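Envelopment polyprotein (Bovine Schmallenberg virus BH80/Germany/2011, PDB 7A56) is the polyprotein whose Gc glycoprotein, a class II fusion protein seen here in its postfusion form, probably merges the viral envelope with a host membrane during entry. Local coordinates at residues T121-E133 with R291-Y304. Sequence-based numbering, arbitrary orientation.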
loop_
_atom_site.group_PDB
_atom_site.type_symbol
_atom_site.label_atom_id
_atom_site.label_comp_id
_atom_site.label_asym_id
_atom_site.label_seq_id
_atom_site.Cartn_x
_atom_site.Cartn_y
_atom_site.Cartn_z
ATOM N N THR A 121 2.002 12.596 -22.885
ATOM C CA THR A 121 1.803 14.002 -22.530
ATOM C C THR A 121 3.143 14.717 -22.688
ATOM O O THR A 121 4.198 14.093 -22.884
ATOM C CB THR A 121 1.181 14.189 -21.097
ATOM O OG1 THR A 121 0.698 15.536 -20.934
ATOM C CG2 THR A 121 2.198 13.880 -19.918
ATOM N N GLY A 122 3.071 16.044 -22.644
ATOM C CA GLY A 122 4.194 16.943 -22.763
ATOM C C GLY A 122 3.639 18.359 -22.853
ATOM O O GLY A 122 2.441 18.572 -22.686
ATOM N N PRO A 123 4.483 19.351 -23.087
ATOM C CA PRO A 123 4.003 20.743 -23.027
ATOM C C PRO A 123 3.211 21.123 -24.268
ATOM O O PRO A 123 3.403 20.576 -25.353
ATOM C CB PRO A 123 5.301 21.549 -22.969
ATOM C CG PRO A 123 6.280 20.645 -23.808
ATOM C CD PRO A 123 5.926 19.258 -23.399
ATOM N N THR A 124 2.374 22.147 -24.108
ATOM C CA THR A 124 1.635 22.647 -25.255
ATOM C C THR A 124 2.522 23.587 -26.051
ATOM O O THR A 124 3.190 24.465 -25.494
ATOM C CB THR A 124 0.349 23.325 -24.801
ATOM O OG1 THR A 124 -0.488 22.322 -24.216
ATOM C CG2 THR A 124 -0.392 23.985 -25.972
ATOM N N ILE A 125 2.541 23.369 -27.357
ATOM C CA ILE A 125 3.375 24.097 -28.302
ATOM C C ILE A 125 2.573 24.786 -29.381
ATOM O O ILE A 125 3.169 25.379 -30.282
ATOM C CB ILE A 125 4.398 23.165 -28.948
ATOM C CG1 ILE A 125 3.680 22.086 -29.776
ATOM C CG2 ILE A 125 5.204 22.521 -27.802
ATOM C CD1 ILE A 125 4.611 21.307 -30.639
ATOM N N GLY A 126 1.257 24.665 -29.358
ATOM C CA GLY A 126 0.453 25.313 -30.387
ATOM C C GLY A 126 -0.992 24.974 -30.139
ATOM O O GLY A 126 -1.306 24.189 -29.258
ATOM N N ILE A 127 -1.885 25.625 -30.911
ATOM C CA ILE A 127 -3.324 25.369 -30.798
ATOM C C ILE A 127 -3.889 25.146 -32.184
ATOM O O ILE A 127 -3.815 26.048 -33.035
ATOM C CB ILE A 127 -4.086 26.550 -30.140
ATOM C CG1 ILE A 127 -3.443 26.893 -28.785
ATOM C CG2 ILE A 127 -5.580 26.224 -30.042
ATOM C CD1 ILE A 127 -4.084 28.123 -28.065
ATOM N N ASN A 128 -4.537 24.001 -32.396
ATOM C CA ASN A 128 -5.409 23.853 -33.564
ATOM C C ASN A 128 -6.737 24.536 -33.266
ATOM O O ASN A 128 -7.343 24.268 -32.229
ATOM C CB ASN A 128 -5.690 22.393 -33.882
ATOM C CG ASN A 128 -4.519 21.695 -34.555
ATOM O OD1 ASN A 128 -4.014 22.140 -35.572
ATOM N ND2 ASN A 128 -4.118 20.584 -34.006
ATOM N N ALA A 129 -7.201 25.399 -34.177
ATOM C CA ALA A 129 -8.390 26.227 -33.924
ATOM C C ALA A 129 -9.265 26.344 -35.178
ATOM O O ALA A 129 -8.780 26.319 -36.313
ATOM C CB ALA A 129 -8.028 27.670 -33.447
ATOM N N LYS A 130 -10.567 26.460 -34.954
ATOM C CA LYS A 130 -11.505 26.869 -35.992
ATOM C C LYS A 130 -12.373 27.991 -35.440
ATOM O O LYS A 130 -12.626 28.039 -34.241
ATOM C CB LYS A 130 -12.397 25.720 -36.453
ATOM C CG LYS A 130 -11.631 24.415 -36.646
ATOM C CD LYS A 130 -12.370 23.568 -37.644
ATOM C CE LYS A 130 -11.759 22.183 -37.808
ATOM N NZ LYS A 130 -12.730 21.379 -38.603
ATOM N N HIS A 131 -12.843 28.888 -36.320
ATOM C CA HIS A 131 -13.792 29.892 -35.829
ATOM C C HIS A 131 -14.658 30.387 -36.970
ATOM O O HIS A 131 -14.305 30.269 -38.156
ATOM C CB HIS A 131 -13.100 31.091 -35.150
ATOM C CG HIS A 131 -12.446 32.019 -36.118
ATOM N ND1 HIS A 131 -11.190 31.785 -36.637
ATOM C CD2 HIS A 131 -12.874 33.184 -36.679
ATOM C CE1 HIS A 131 -10.865 32.762 -37.466
ATOM N NE2 HIS A 131 -11.869 33.626 -37.508
ATOM N N GLU A 132 -15.816 30.933 -36.598
ATOM C CA GLU A 132 -16.717 31.591 -37.537
ATOM C C GLU A 132 -17.325 32.820 -36.867
ATOM O O GLU A 132 -17.331 32.954 -35.643
ATOM C CB GLU A 132 -17.865 30.685 -37.984
ATOM C CG GLU A 132 -17.491 29.263 -38.255
ATOM C CD GLU A 132 -17.385 28.933 -39.720
ATOM O OE1 GLU A 132 -17.325 27.714 -40.030
ATOM O OE2 GLU A 132 -17.344 29.876 -40.553
ATOM N N GLU A 133 -17.891 33.696 -37.670
ATOM C CA GLU A 133 -18.718 34.747 -37.089
ATOM C C GLU A 133 -19.986 34.884 -37.903
ATOM O O GLU A 133 -20.002 34.556 -39.086
ATOM C CB GLU A 133 -18.000 36.113 -36.984
ATOM C CG GLU A 133 -17.667 36.812 -38.232
ATOM C CD GLU A 133 -17.003 38.169 -37.944
ATOM O OE1 GLU A 133 -15.792 38.164 -37.647
ATOM O OE2 GLU A 133 -17.679 39.225 -37.983
ATOM N N ARG A 291 -13.960 41.011 -41.101
ATOM C CA ARG A 291 -14.118 40.023 -40.043
ATOM C C ARG A 291 -13.210 40.348 -38.869
ATOM O O ARG A 291 -12.125 40.909 -39.057
ATOM C CB ARG A 291 -13.794 38.622 -40.580
ATOM C CG ARG A 291 -14.954 38.010 -41.325
ATOM C CD ARG A 291 -14.540 36.790 -42.138
ATOM N NE ARG A 291 -15.709 36.225 -42.817
ATOM C CZ ARG A 291 -16.365 36.803 -43.833
ATOM N NH1 ARG A 291 -15.988 37.989 -44.316
ATOM N NH2 ARG A 291 -17.420 36.196 -44.370
ATOM N N LYS A 292 -13.696 40.059 -37.648
ATOM C CA LYS A 292 -12.896 40.218 -36.430
ATOM C C LYS A 292 -11.719 39.243 -36.407
ATOM O O LYS A 292 -11.779 38.157 -36.992
ATOM C CB LYS A 292 -13.775 40.007 -35.175
ATOM C CG LYS A 292 -14.980 41.041 -35.181
ATOM C CD LYS A 292 -16.276 40.384 -34.607
ATOM C CE LYS A 292 -17.509 41.275 -34.986
ATOM N NZ LYS A 292 -17.480 41.737 -36.382
ATOM N N ASP A 293 -10.639 39.648 -35.729
ATOM C CA ASP A 293 -9.511 38.735 -35.444
ATOM C C ASP A 293 -9.718 38.059 -34.113
ATOM O O ASP A 293 -9.920 38.735 -33.102
ATOM C CB ASP A 293 -8.174 39.474 -35.420
ATOM C CG ASP A 293 -7.889 40.234 -36.697
ATOM O OD1 ASP A 293 -8.080 39.701 -37.812
ATOM O OD2 ASP A 293 -7.457 41.402 -36.601
ATOM N N VAL A 294 -9.584 36.722 -34.096
ATOM C CA VAL A 294 -9.682 35.921 -32.886
ATOM C C VAL A 294 -8.332 35.931 -32.192
ATOM O O VAL A 294 -7.304 35.683 -32.833
ATOM C CB VAL A 294 -10.125 34.494 -33.242
ATOM C CG1 VAL A 294 -9.975 33.543 -32.069
ATOM C CG2 VAL A 294 -11.594 34.534 -33.737
ATOM N N ILE A 295 -8.318 36.279 -30.900
ATOM C CA ILE A 295 -7.092 36.217 -30.101
ATOM C C ILE A 295 -7.257 35.048 -29.155
ATOM O O ILE A 295 -8.194 35.024 -28.352
ATOM C CB ILE A 295 -6.814 37.527 -29.344
ATOM C CG1 ILE A 295 -7.149 38.777 -30.213
ATOM C CG2 ILE A 295 -5.326 37.509 -28.750
ATOM C CD1 ILE A 295 -6.115 39.140 -31.200
ATOM N N LEU A 296 -6.413 34.014 -29.299
ATOM C CA LEU A 296 -6.562 32.792 -28.541
ATOM C C LEU A 296 -5.224 32.573 -27.830
ATOM O O LEU A 296 -4.222 32.283 -28.484
ATOM C CB LEU A 296 -6.926 31.644 -29.478
ATOM C CG LEU A 296 -7.626 30.445 -28.884
ATOM C CD1 LEU A 296 -9.015 30.916 -28.430
ATOM C CD2 LEU A 296 -7.742 29.443 -30.004
ATOM N N ARG A 297 -5.186 32.834 -26.519
ATOM C CA ARG A 297 -3.920 32.767 -25.795
ATOM C C ARG A 297 -3.757 31.454 -25.055
ATOM O O ARG A 297 -2.652 31.172 -24.564
ATOM C CB ARG A 297 -3.793 33.912 -24.786
ATOM C CG ARG A 297 -3.702 35.314 -25.419
ATOM C CD ARG A 297 -4.165 36.395 -24.397
ATOM N NE ARG A 297 -4.146 37.709 -25.075
ATOM C CZ ARG A 297 -3.088 38.536 -25.157
ATOM N NH1 ARG A 297 -1.929 38.252 -24.560
ATOM N NH2 ARG A 297 -3.189 39.670 -25.850
ATOM N N ARG A 298 -4.819 30.666 -24.949
ATOM C CA ARG A 298 -4.701 29.350 -24.345
ATOM C C ARG A 298 -5.960 28.599 -24.728
ATOM O O ARG A 298 -7.016 29.203 -24.854
ATOM C CB ARG A 298 -4.532 29.410 -22.809
ATOM C CG ARG A 298 -4.046 28.095 -22.168
ATOM C CD ARG A 298 -3.726 28.302 -20.688
ATOM N NE ARG A 298 -4.959 28.470 -19.931
ATOM C CZ ARG A 298 -5.082 29.199 -18.819
ATOM N NH1 ARG A 298 -4.015 29.833 -18.319
ATOM N NH2 ARG A 298 -6.284 29.330 -18.241
ATOM N N CYS A 299 -5.828 27.292 -24.969
ATOM C CA CYS A 299 -7.010 26.467 -25.207
ATOM C C CYS A 299 -7.313 25.617 -23.988
ATOM O O CYS A 299 -8.161 25.970 -23.144
ATOM C CB CYS A 299 -6.827 25.587 -26.469
ATOM S SG CYS A 299 -8.324 24.613 -26.869
ATOM N N PHE A 300 -6.615 24.468 -23.863
ATOM C CA PHE A 300 -6.748 23.695 -22.648
ATOM C C PHE A 300 -5.895 24.314 -21.543
ATOM O O PHE A 300 -4.914 24.999 -21.814
ATOM C CB PHE A 300 -6.215 22.249 -22.824
ATOM C CG PHE A 300 -6.909 21.398 -23.905
ATOM C CD1 PHE A 300 -8.273 21.497 -24.155
ATOM C CD2 PHE A 300 -6.183 20.406 -24.576
ATOM C CE1 PHE A 300 -8.899 20.676 -25.121
ATOM C CE2 PHE A 300 -6.805 19.592 -25.556
ATOM C CZ PHE A 300 -8.154 19.705 -25.806
ATOM N N ASP A 301 -6.185 23.934 -20.292
ATOM C CA ASP A 301 -5.176 23.981 -19.237
ATOM C C ASP A 301 -4.190 22.828 -19.418
ATOM O O ASP A 301 -4.586 21.731 -19.800
ATOM C CB ASP A 301 -5.806 23.833 -17.847
ATOM C CG ASP A 301 -6.756 24.995 -17.491
ATOM O OD1 ASP A 301 -6.285 26.148 -17.510
ATOM O OD2 ASP A 301 -7.932 24.729 -17.138
ATOM N N ASN A 302 -2.900 23.067 -19.161
ATOM C CA ASN A 302 -1.904 21.982 -19.274
ATOM C C ASN A 302 -0.959 22.101 -18.097
ATOM O O ASN A 302 -0.285 23.116 -17.946
ATOM C CB ASN A 302 -1.103 22.024 -20.585
ATOM C CG ASN A 302 -0.216 20.752 -20.801
ATOM O OD1 ASN A 302 -0.031 19.917 -19.873
ATOM N ND2 ASN A 302 0.283 20.583 -22.019
ATOM N N SER A 303 -0.890 21.072 -17.282
ATOM C CA SER A 303 -0.060 21.108 -16.081
ATOM C C SER A 303 1.193 20.236 -16.227
ATOM O O SER A 303 1.632 19.603 -15.271
ATOM C CB SER A 303 -0.902 20.702 -14.863
ATOM O OG SER A 303 -0.164 20.943 -13.666
ATOM N N TYR A 304 1.810 20.257 -17.413
ATOM C CA TYR A 304 2.997 19.453 -17.744
ATOM C C TYR A 304 4.169 19.719 -16.807
ATOM O O TYR A 304 4.997 18.821 -16.553
ATOM C CB TYR A 304 3.430 19.756 -19.191
ATOM C CG TYR A 304 4.746 19.151 -19.539
ATOM C CD1 TYR A 304 4.865 17.767 -19.620
ATOM C CD2 TYR A 304 5.899 19.948 -19.711
ATOM C CE1 TYR A 304 6.097 17.162 -19.919
ATOM C CE2 TYR A 304 7.135 19.368 -20.017
ATOM C CZ TYR A 304 7.226 17.945 -20.094
ATOM O OH TYR A 304 8.428 17.276 -20.353
HETATM O O HOH W 1 0.239 17.374 -18.937
HETATM O O HOH W 2 -10.753 36.093 -38.798
HETATM O O HOH W 3 -13.845 36.409 -37.602
#
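In the elongated, disulfide-rich arm of this class II fusion protein, the end of the long strand 98-134 faces the short strand 293-296 and the following loop. Strands 124-133 and 293-296 run roughly antiparallel, 142° apart, their axes 9.0 Å away at closest, and meet through side chains. At one end the carboxylate of Glu133 grips Lys292 twice: OE1 accepts the backbone N of Lys292 at 2.8 Å through its syn lone pair, while OE2 forms a salt bridge to Lys292 NZ at 3.0 Å. That ammonium also bonds Cys162 O. One water spans Glu133 OE1 and Lys292 O, a second Lys292 O and His131 NE2. A chi1 of 74° tucks CG of His131 between the two backbone branches, and the ring offers a face to Val294, whose CG2 lies 3.7 Å from the centroid in a CH-pi contact.

Apolar packing takes over midway: Leu296 CD2 touches Ala129 CB and Ile127 CG2, and the latter also meets Cys299 CB at 3.8 Å. The disulfide from Cys299 to Cys179 ties the loop to strand 172-183, which pairs with strand 98-134, the pairing interrupted by a classic beta bulge where Ile125 and Gly126 both face Ile182.

Beyond the bulge, Asn302 ND2 donates almost in its amide plane to Gly122 O at 3.0 Å and to Thr124 OG1 at 2.9 Å; Asp181 also bonds this hydroxyl. A water donates to both Asn302 OD1 and Thr121 OG1. Pro123 CD makes a CH-pi contact over the Tyr304 ring, 3.6 Å from its centroid, with Gly122 C above the same face nearer the rim.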